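Local coordinates for protein NAD-dependent epimerase/dehydratase (Bacteroides thetaiotaomicron, PDB 3DHN) that probably binds NAD or NADP through a Rossmann-type fold and may act as an oxidoreductase or epimerase, its exact reaction being unsettled, at residues R27-T32 against E204-K209; T94-V99 against N105-V110; V158-A163 against A199-E204. All coordinates share one frame; numbering follows the deposited sequence.

Overall arrangement
Following the chain from its N terminus, interaction 1 opens first, at the end of helix 14-25 and the start of strand 30-34, and closes last, on the final turn of helix 194-206 and the loop after it. Within that span lie the other two, one after the other without crossing. Interaction 2 closes a short connection between helix 87-101 and strand 106-110; interaction 3 then joins strand 156-161 to helix 194-206. All three reach the same mixed sheet. Strands 106-110 and 156-161 are neighbours in it, and Glu204, common to interactions 1 and 3, forms a salt bridge from its OE2 to Arg106 NH2 (2.7 Å) of interaction 2.

Interaction 1: R27-T32 against E204-K209; sequences RGFEVT and ELEHPK
With CG anti to its carbonyl carbon (chi1 -72°), Phe29 places its ring against Leu205, whose own CG lies anti to the backbone N (chi1 169°) and brings a methyl over the aromatic face. Leu205 CD2 sits 4.0 Å from the centroid of the Phe29 ring in a CH-pi contact, displaced toward the rim. At the ring's edge, in its plane, Glu206 CB comes to 4.0 Å from Phe29 CZ; a flat apolar ring suits this place, since it can meet leucine and the aliphatic base of a glutamate together. Gly28, at positive phi, is the C-prime residue of a Schellman motif that ends helix 14-25 and turns the chain into strand 30-34 of the Rossmann-type sheet. An alanine instead of Phe29 is likely to leave the Leu205 methyl without its aromatic face and open a gap beside Glu206. Further out, Arg27 makes a long salt bridge, Arg27 NH2 to Glu206 OE2 at 3.8 Å, with the carboxylate at the guanidinium edge and the two planes nearly perpendicular. The stronger partner of Arg27 NH2 is Asp203, while Arg27 NH1 pairs with Glu23.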
loop_
_atom_site.group_PDB
_atom_site.type_symbol
_atom_site.label_atom_id
_atom_site.label_comp_id
_atom_site.label_asym_id
_atom_site.label_seq_id
_atom_site.Cartn_x
_atom_site.Cartn_y
_atom_site.Cartn_z
ATOM N N ARG A 27 -15.345 2.752 8.553
ATOM C CA ARG A 27 -16.214 3.023 7.418
ATOM C C ARG A 27 -17.127 1.873 7.010
ATOM O O ARG A 27 -17.647 1.834 5.890
ATOM C CB ARG A 27 -15.371 3.539 6.244
ATOM C CG ARG A 27 -14.844 4.951 6.506
ATOM C CD ARG A 27 -13.742 5.391 5.547
ATOM N NE ARG A 27 -14.227 5.649 4.192
ATOM C CZ ARG A 27 -13.493 6.206 3.231
ATOM N NH1 ARG A 27 -12.237 6.567 3.473
ATOM N NH2 ARG A 27 -14.013 6.408 2.027
ATOM N N GLY A 28 -17.309 0.936 7.933
ATOM C CA GLY A 28 -18.222 -0.168 7.706
ATOM C C GLY A 28 -17.767 -1.429 7.013
ATOM O O GLY A 28 -18.603 -2.258 6.661
ATOM N N PHE A 29 -16.466 -1.597 6.824
ATOM C CA PHE A 29 -15.963 -2.789 6.161
ATOM C C PHE A 29 -15.711 -3.940 7.117
ATOM O O PHE A 29 -15.342 -3.735 8.276
ATOM C CB PHE A 29 -14.664 -2.465 5.415
ATOM C CG PHE A 29 -14.866 -1.633 4.184
ATOM C CD1 PHE A 29 -15.205 -2.228 2.973
ATOM C CD2 PHE A 29 -14.761 -0.253 4.244
ATOM C CE1 PHE A 29 -15.442 -1.456 1.836
ATOM C CE2 PHE A 29 -14.995 0.531 3.113
ATOM C CZ PHE A 29 -15.336 -0.073 1.909
ATOM N N GLU A 30 -15.919 -5.155 6.623
ATOM C CA GLU A 30 -15.670 -6.357 7.414
ATOM C C GLU A 30 -14.236 -6.722 7.051
ATOM O O GLU A 30 -13.929 -7.018 5.895
ATOM C CB GLU A 30 -16.659 -7.452 7.018
ATOM C CG GLU A 30 -18.097 -6.940 7.024
ATOM C CD GLU A 30 -19.073 -7.908 7.655
ATOM O OE1 GLU A 30 -19.536 -8.834 6.955
ATOM O OE2 GLU A 30 -19.370 -7.743 8.859
ATOM N N VAL A 31 -13.350 -6.698 8.038
ATOM C CA VAL A 31 -11.943 -6.929 7.766
ATOM C C VAL A 31 -11.267 -8.126 8.406
ATOM O O VAL A 31 -11.499 -8.436 9.576
ATOM C CB VAL A 31 -11.116 -5.665 8.167
ATOM C CG1 VAL A 31 -9.680 -5.778 7.666
ATOM C CG2 VAL A 31 -11.783 -4.408 7.638
ATOM N N THR A 32 -10.424 -8.795 7.624
ATOM C CA THR A 32 -9.633 -9.906 8.121
ATOM C C THR A 32 -8.196 -9.390 8.086
ATOM O O THR A 32 -7.587 -9.267 7.016
ATOM C CB THR A 32 -9.742 -11.160 7.238
ATOM O OG1 THR A 32 -11.090 -11.643 7.260
ATOM C CG2 THR A 32 -8.820 -12.253 7.759
ATOM N N GLU A 204 -10.296 4.750 -2.527
ATOM C CA GLU A 204 -10.074 4.032 -3.787
ATOM C C GLU A 204 -10.735 2.656 -3.727
ATOM O O GLU A 204 -11.235 2.143 -4.725
ATOM C CB GLU A 204 -8.567 3.894 -4.059
ATOM C CG GLU A 204 -8.195 3.145 -5.341
ATOM C CD GLU A 204 -8.852 3.710 -6.597
ATOM O OE1 GLU A 204 -9.066 4.937 -6.672
ATOM O OE2 GLU A 204 -9.141 2.925 -7.525
ATOM N N LEU A 205 -10.738 2.070 -2.539
ATOM C CA LEU A 205 -11.355 0.771 -2.318
ATOM C C LEU A 205 -12.880 0.880 -2.423
ATOM O O LEU A 205 -13.532 0.080 -3.097
ATOM C CB LEU A 205 -10.987 0.260 -0.930
ATOM C CG LEU A 205 -11.746 -0.975 -0.431
ATOM C CD1 LEU A 205 -11.193 -2.228 -1.092
ATOM C CD2 LEU A 205 -11.617 -1.064 1.078
ATOM N N GLU A 206 -13.443 1.882 -1.756
ATOM C CA GLU A 206 -14.886 2.090 -1.743
ATOM C C GLU A 206 -15.459 2.621 -3.067
ATOM O O GLU A 206 -16.518 2.176 -3.505
ATOM C CB GLU A 206 -15.251 3.029 -0.591
ATOM C CG GLU A 206 -16.742 3.216 -0.359
ATOM C CD GLU A 206 -17.030 4.094 0.851
ATOM O OE1 GLU A 206 -16.927 3.602 1.997
ATOM O OE2 GLU A 206 -17.349 5.284 0.654
ATOM N N HIS A 207 -14.771 3.576 -3.686
ATOM C CA HIS A 207 -15.210 4.148 -4.962
ATOM C C HIS A 207 -14.054 4.142 -5.959
ATOM O O HIS A 207 -13.355 5.138 -6.129
ATOM C CB HIS A 207 -15.699 5.585 -4.772
ATOM C CG HIS A 207 -16.928 5.697 -3.927
ATOM N ND1 HIS A 207 -18.072 4.969 -4.179
ATOM C CD2 HIS A 207 -17.198 6.460 -2.842
ATOM C CE1 HIS A 207 -18.994 5.279 -3.284
ATOM N NE2 HIS A 207 -18.488 6.181 -2.461
ATOM N N PRO A 208 -13.842 3.009 -6.636
ATOM C CA PRO A 208 -12.767 2.841 -7.620
ATOM C C PRO A 208 -12.652 3.902 -8.716
ATOM O O PRO A 208 -13.613 4.180 -9.437
ATOM C CB PRO A 208 -13.044 1.455 -8.196
ATOM C CG PRO A 208 -13.649 0.731 -7.038
ATOM C CD PRO A 208 -14.599 1.755 -6.471
ATOM N N LYS A 209 -11.457 4.479 -8.828
ATOM C CA LYS A 209 -11.153 5.487 -9.837
ATOM C C LYS A 209 -9.938 5.042 -10.653
ATOM O O LYS A 209 -9.667 5.585 -11.722
ATOM C CB LYS A 209 -10.841 6.842 -9.191
ATOM C CG LYS A 209 -12.027 7.528 -8.539
ATOM C CD LYS A 209 -13.115 7.801 -9.558
ATOM C CE LYS A 209 -14.388 8.302 -8.895
ATOM N NZ LYS A 209 -15.493 8.446 -9.889
#

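Interaction 2: T94-V99 against N105-V110; sequences TIIDGV and NRFLMV
Phe107 of strand 106-110 packs against Ile95, Ile96 and Val99 of helix 87-101, and its ring touches all three. The ring is brought there by its first torsion, which sets CG anti to the backbone N (chi1 174°). Ile96 lies along the CD2-CE2 side of the ring with CG1 and CD1, Ile96 CD1 being 3.9 Å from Phe107 CD2. On the CD1 side, Val99 CG2 comes to 4.1 Å from Phe107 CD1, and Ile95 CG2 completes the set at 4.1 Å from Phe107 CZ. Each aliphatic chain crosses the phenylalanine at about a right angle. Branched residues suit this helix face because each can offer several carbons to a flat ring. This buried part is wholly apolar. By contrast, Thr94 and Asp97, which do not meet the strand, are partly exposed, and Thr94 OG1 bonds to Lys90 O. At the start of the strand, Asn105 is exposed, and Arg106 points away from the helix to pair with Glu204 of helix 194-206 and with Asp156 of the neighbouring strand 156-161. Helix and strand run nearly antiparallel, their short axes 9.9 Å apart at 161°, as expected where a short connection leads from a helix packed on the sheet into the next parallel strand, the alpha-beta unit of a Rossmann-type fold.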
loop_
_atom_site.group_PDB
_atom_site.type_symbol
_atom_site.label_atom_id
_atom_site.label_comp_id
_atom_site.label_asym_id
_atom_site.label_seq_id
_atom_site.Cartn_x
_atom_site.Cartn_y
_atom_site.Cartn_z
ATOM N N THR A 94 4.896 -13.615 -4.434
ATOM C CA THR A 94 4.108 -14.674 -3.804
ATOM C C THR A 94 2.755 -14.152 -3.332
ATOM O O THR A 94 1.746 -14.847 -3.417
ATOM C CB THR A 94 4.854 -15.283 -2.593
ATOM O OG1 THR A 94 6.090 -15.862 -3.034
ATOM C CG2 THR A 94 4.010 -16.363 -1.927
ATOM N N ILE A 95 2.738 -12.922 -2.835
ATOM C CA ILE A 95 1.501 -12.319 -2.354
ATOM C C ILE A 95 0.473 -12.096 -3.459
ATOM O O ILE A 95 -0.672 -12.540 -3.343
ATOM C CB ILE A 95 1.782 -10.975 -1.641
ATOM C CG1 ILE A 95 2.544 -11.240 -0.339
ATOM C CG2 ILE A 95 0.472 -10.249 -1.348
ATOM C CD1 ILE A 95 3.053 -9.977 0.361
ATOM N N ILE A 96 0.871 -11.416 -4.530
ATOM C CA ILE A 96 -0.065 -11.142 -5.618
ATOM C C ILE A 96 -0.498 -12.425 -6.316
ATOM O O ILE A 96 -1.644 -12.549 -6.747
ATOM C CB ILE A 96 0.530 -10.147 -6.655
ATOM C CG1 ILE A 96 -0.559 -9.743 -7.656
ATOM C CG2 ILE A 96 1.710 -10.774 -7.381
ATOM C CD1 ILE A 96 -0.223 -8.502 -8.470
ATOM N N ASP A 97 0.411 -13.387 -6.418
ATOM C CA ASP A 97 0.065 -14.652 -7.050
ATOM C C ASP A 97 -0.853 -15.455 -6.129
ATOM O O ASP A 97 -1.688 -16.232 -6.592
ATOM C CB ASP A 97 1.324 -15.443 -7.396
ATOM C CG ASP A 97 2.132 -14.782 -8.498
ATOM O OD1 ASP A 97 1.528 -14.075 -9.337
ATOM O OD2 ASP A 97 3.362 -14.975 -8.539
ATOM N N GLY A 98 -0.712 -15.252 -4.823
ATOM C CA GLY A 98 -1.571 -15.963 -3.889
ATOM C C GLY A 98 -2.967 -15.381 -3.978
ATOM O O GLY A 98 -3.962 -16.100 -3.876
ATOM N N VAL A 99 -3.038 -14.067 -4.171
ATOM C CA VAL A 99 -4.314 -13.371 -4.287
ATOM C C VAL A 99 -5.044 -13.758 -5.581
ATOM O O VAL A 99 -6.271 -13.903 -5.593
ATOM C CB VAL A 99 -4.109 -11.838 -4.249
ATOM C CG1 VAL A 99 -5.410 -11.131 -4.534
ATOM C CG2 VAL A 99 -3.581 -11.419 -2.879
ATOM N N ASN A 105 -10.630 -10.376 -7.716
ATOM C CA ASN A 105 -10.390 -9.536 -8.881
ATOM C C ASN A 105 -9.818 -8.141 -8.620
ATOM O O ASN A 105 -9.493 -7.426 -9.570
ATOM C CB ASN A 105 -11.695 -9.397 -9.671
ATOM C CG ASN A 105 -12.315 -10.746 -10.025
ATOM O OD1 ASN A 105 -11.682 -11.588 -10.665
ATOM N ND2 ASN A 105 -13.563 -10.949 -9.609
ATOM N N ARG A 106 -9.691 -7.759 -7.352
ATOM C CA ARG A 106 -9.180 -6.436 -6.992
ATOM C C ARG A 106 -8.089 -6.508 -5.921
ATOM O O ARG A 106 -8.310 -7.030 -4.827
ATOM C CB ARG A 106 -10.339 -5.579 -6.487
ATOM C CG ARG A 106 -9.979 -4.159 -6.111
ATOM C CD ARG A 106 -10.142 -3.190 -7.273
ATOM N NE ARG A 106 -10.202 -1.816 -6.780
ATOM C CZ ARG A 106 -9.822 -0.745 -7.470
ATOM N NH1 ARG A 106 -9.350 -0.867 -8.706
ATOM N NH2 ARG A 106 -9.889 0.453 -6.903
ATOM N N PHE A 107 -6.918 -5.962 -6.236
ATOM C CA PHE A 107 -5.778 -5.977 -5.320
ATOM C C PHE A 107 -5.150 -4.589 -5.225
ATOM O O PHE A 107 -4.774 -4.011 -6.244
ATOM C CB PHE A 107 -4.745 -6.994 -5.837
ATOM C CG PHE A 107 -3.445 -7.017 -5.072
ATOM C CD1 PHE A 107 -3.405 -7.413 -3.740
ATOM C CD2 PHE A 107 -2.246 -6.697 -5.708
ATOM C CE1 PHE A 107 -2.194 -7.491 -3.054
ATOM C CE2 PHE A 107 -1.030 -6.771 -5.029
ATOM C CZ PHE A 107 -1.004 -7.171 -3.706
ATOM N N LEU A 108 -5.060 -4.051 -4.009
ATOM C CA LEU A 108 -4.455 -2.731 -3.788
ATOM C C LEU A 108 -3.188 -2.909 -2.955
ATOM O O LEU A 108 -3.191 -3.610 -1.941
ATOM C CB LEU A 108 -5.426 -1.797 -3.065
ATOM C CG LEU A 108 -6.757 -1.514 -3.777
ATOM C CD1 LEU A 108 -7.829 -2.479 -3.262
ATOM C CD2 LEU A 108 -7.182 -0.082 -3.516
HETATM N N MSE A 109 -2.104 -2.273 -3.379
HETATM C CA MSE A 109 -0.831 -2.418 -2.687
HETATM C C MSE A 109 -0.208 -1.104 -2.227
HETATM O O MSE A 109 -0.237 -0.105 -2.939
HETATM C CB MSE A 109 0.152 -3.145 -3.615
HETATM C CG MSE A 109 1.496 -3.527 -2.997
HETATM SE SE MSE A 109 2.688 -4.405 -4.284
HETATM C CE MSE A 109 4.324 -4.420 -3.248
ATOM N N VAL A 110 0.344 -1.099 -1.022
ATOM C CA VAL A 110 1.022 0.091 -0.522
ATOM C C VAL A 110 2.355 0.136 -1.276
ATOM O O VAL A 110 3.161 -0.788 -1.177
ATOM C CB VAL A 110 1.301 -0.014 0.991
ATOM C CG1 VAL A 110 2.136 1.181 1.458
ATOM C CG2 VAL A 110 -0.018 -0.090 1.752
#

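Interaction 3: V158-A163 against A199-E204; sequences VFFSPA and AAMIDE
Phe160 and Met201, a selenomethionine, run alongside each other, pointing opposite ways, and Ala200 packs beside them. Met201 SE lies 5.3 Å from the centroid of the Phe160 ring, an oblique Met-aromatic contact, and its nearest ring atom is Phe160 CD2 at 4.0 Å. A bend at chi2 (67°) and another at chi3 bring Met201 CE to 4.0 Å from Phe160 CB. Farther along the ring, Ala200 CB stands 3.8 Å from Phe160 CZ; an alanine suits this spot, being small enough to let the ring approach the helix backbone, where Phe160 CE2 lies 3.8 Å from Met201 N. A turn later, Glu204 OE2 borders Val158 CG2 at 4.4 Å. That carboxylate is buried, but Arg106 and the backbone N atoms of Lys209 and His210 grip it, which probably stabilises its charge. In the second shell, the rings of Phe215 and Tyr197 stack with Phe160, and Tyr197 OH bonds to Phe160 O. Helix 194-206 thus packs on one face of the sheet, nearly antiparallel to strand 156-161, with Met201 also touching Leu108 of strand 106-110 and Leu20 of helix 14-25, and Ala200 touching Ile217 of strand 213-218.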
loop_
_atom_site.group_PDB
_atom_site.type_symbol
_atom_site.label_atom_id
_atom_site.label_comp_id
_atom_site.label_asym_id
_atom_site.label_seq_id
_atom_site.Cartn_x
_atom_site.Cartn_y
_atom_site.Cartn_z
ATOM N N VAL A 158 -3.697 -1.947 -8.145
ATOM C CA VAL A 158 -3.474 -0.520 -7.953
ATOM C C VAL A 158 -2.284 -0.405 -7.004
ATOM O O VAL A 158 -2.292 -0.976 -5.907
ATOM C CB VAL A 158 -4.707 0.176 -7.317
ATOM C CG1 VAL A 158 -4.423 1.649 -7.112
ATOM C CG2 VAL A 158 -5.924 0.021 -8.212
ATOM N N PHE A 159 -1.249 0.305 -7.443
ATOM C CA PHE A 159 -0.035 0.520 -6.652
ATOM C C PHE A 159 -0.131 1.973 -6.169
ATOM O O PHE A 159 -0.099 2.903 -6.979
ATOM C CB PHE A 159 1.191 0.326 -7.560
ATOM C CG PHE A 159 2.509 0.287 -6.839
ATOM C CD1 PHE A 159 2.839 -0.786 -6.009
ATOM C CD2 PHE A 159 3.466 1.280 -7.064
ATOM C CE1 PHE A 159 4.115 -0.873 -5.418
ATOM C CE2 PHE A 159 4.734 1.210 -6.486
ATOM C CZ PHE A 159 5.064 0.126 -5.658
ATOM N N PHE A 160 -0.249 2.175 -4.858
ATOM C CA PHE A 160 -0.391 3.529 -4.316
ATOM C C PHE A 160 0.915 4.086 -3.732
ATOM O O PHE A 160 1.301 3.768 -2.606
ATOM C CB PHE A 160 -1.518 3.520 -3.265
ATOM C CG PHE A 160 -1.984 4.892 -2.818
ATOM C CD1 PHE A 160 -1.688 6.033 -3.557
ATOM C CD2 PHE A 160 -2.749 5.029 -1.652
ATOM C CE1 PHE A 160 -2.139 7.295 -3.142
ATOM C CE2 PHE A 160 -3.206 6.279 -1.231
ATOM C CZ PHE A 160 -2.901 7.416 -1.977
ATOM N N SER A 161 1.594 4.910 -4.525
ATOM C CA SER A 161 2.863 5.529 -4.119
ATOM C C SER A 161 2.653 6.701 -3.168
ATOM O O SER A 161 2.095 7.729 -3.560
ATOM C CB SER A 161 3.630 6.059 -5.344
ATOM O OG SER A 161 4.171 5.033 -6.160
ATOM N N PRO A 162 3.099 6.574 -1.906
ATOM C CA PRO A 162 2.940 7.674 -0.945
ATOM C C PRO A 162 3.937 8.781 -1.281
ATOM O O PRO A 162 4.764 8.614 -2.175
ATOM C CB PRO A 162 3.292 7.018 0.389
ATOM C CG PRO A 162 4.312 5.971 -0.017
ATOM C CD PRO A 162 3.681 5.384 -1.257
ATOM N N ALA A 163 3.868 9.898 -0.563
ATOM C CA ALA A 163 4.805 11.003 -0.762
ATOM C C ALA A 163 6.171 10.555 -0.227
ATOM O O ALA A 163 6.244 9.627 0.579
ATOM C CB ALA A 163 4.330 12.250 -0.006
ATOM N N ALA A 199 -6.819 7.250 4.456
ATOM C CA ALA A 199 -8.141 7.717 4.064
ATOM C C ALA A 199 -8.299 7.639 2.556
ATOM O O ALA A 199 -9.364 7.266 2.054
ATOM C CB ALA A 199 -8.362 9.147 4.533
ATOM N N ALA A 200 -7.237 7.990 1.833
ATOM C CA ALA A 200 -7.263 7.957 0.375
ATOM C C ALA A 200 -7.339 6.520 -0.151
ATOM O O ALA A 200 -8.080 6.232 -1.100
ATOM C CB ALA A 200 -6.039 8.659 -0.181
HETATM N N MSE A 201 -6.581 5.620 0.469
HETATM C CA MSE A 201 -6.575 4.214 0.070
HETATM C C MSE A 201 -7.964 3.589 0.213
HETATM O O MSE A 201 -8.407 2.851 -0.664
HETATM C CB MSE A 201 -5.565 3.422 0.908
HETATM C CG MSE A 201 -5.500 1.942 0.572
HETATM SE SE MSE A 201 -4.781 1.556 -1.199
HETATM C CE MSE A 201 -3.052 0.835 -0.668
ATOM N N ILE A 202 -8.649 3.859 1.320
ATOM C CA ILE A 202 -9.987 3.296 1.494
ATOM C C ILE A 202 -10.990 3.963 0.543
ATOM O O ILE A 202 -11.979 3.351 0.155
ATOM C CB ILE A 202 -10.466 3.390 2.959
ATOM C CG1 ILE A 202 -9.480 2.644 3.865
ATOM C CG2 ILE A 202 -11.846 2.713 3.111
ATOM C CD1 ILE A 202 -9.153 1.225 3.379
ATOM N N ASP A 203 -10.728 5.212 0.163
ATOM C CA ASP A 203 -11.586 5.912 -0.802
ATOM C C ASP A 203 -11.508 5.174 -2.152
ATOM O O ASP A 203 -12.522 5.008 -2.839
ATOM C CB ASP A 203 -11.113 7.352 -1.016
ATOM C CG ASP A 203 -11.634 8.308 0.036
ATOM O OD1 ASP A 203 -12.346 7.858 0.964
ATOM O OD2 ASP A 203 -11.331 9.513 -0.074
ATOM N N GLU A 204 -10.296 4.750 -2.527
ATOM C CA GLU A 204 -10.074 4.032 -3.787
ATOM C C GLU A 204 -10.735 2.656 -3.727
ATOM O O GLU A 204 -11.235 2.143 -4.725
ATOM C CB GLU A 204 -8.567 3.894 -4.059
ATOM C CG GLU A 204 -8.195 3.145 -5.341
ATOM C CD GLU A 204 -8.852 3.710 -6.597
ATOM O OE1 GLU A 204 -9.066 4.937 -6.672
ATOM O OE2 GLU A 204 -9.141 2.925 -7.525
#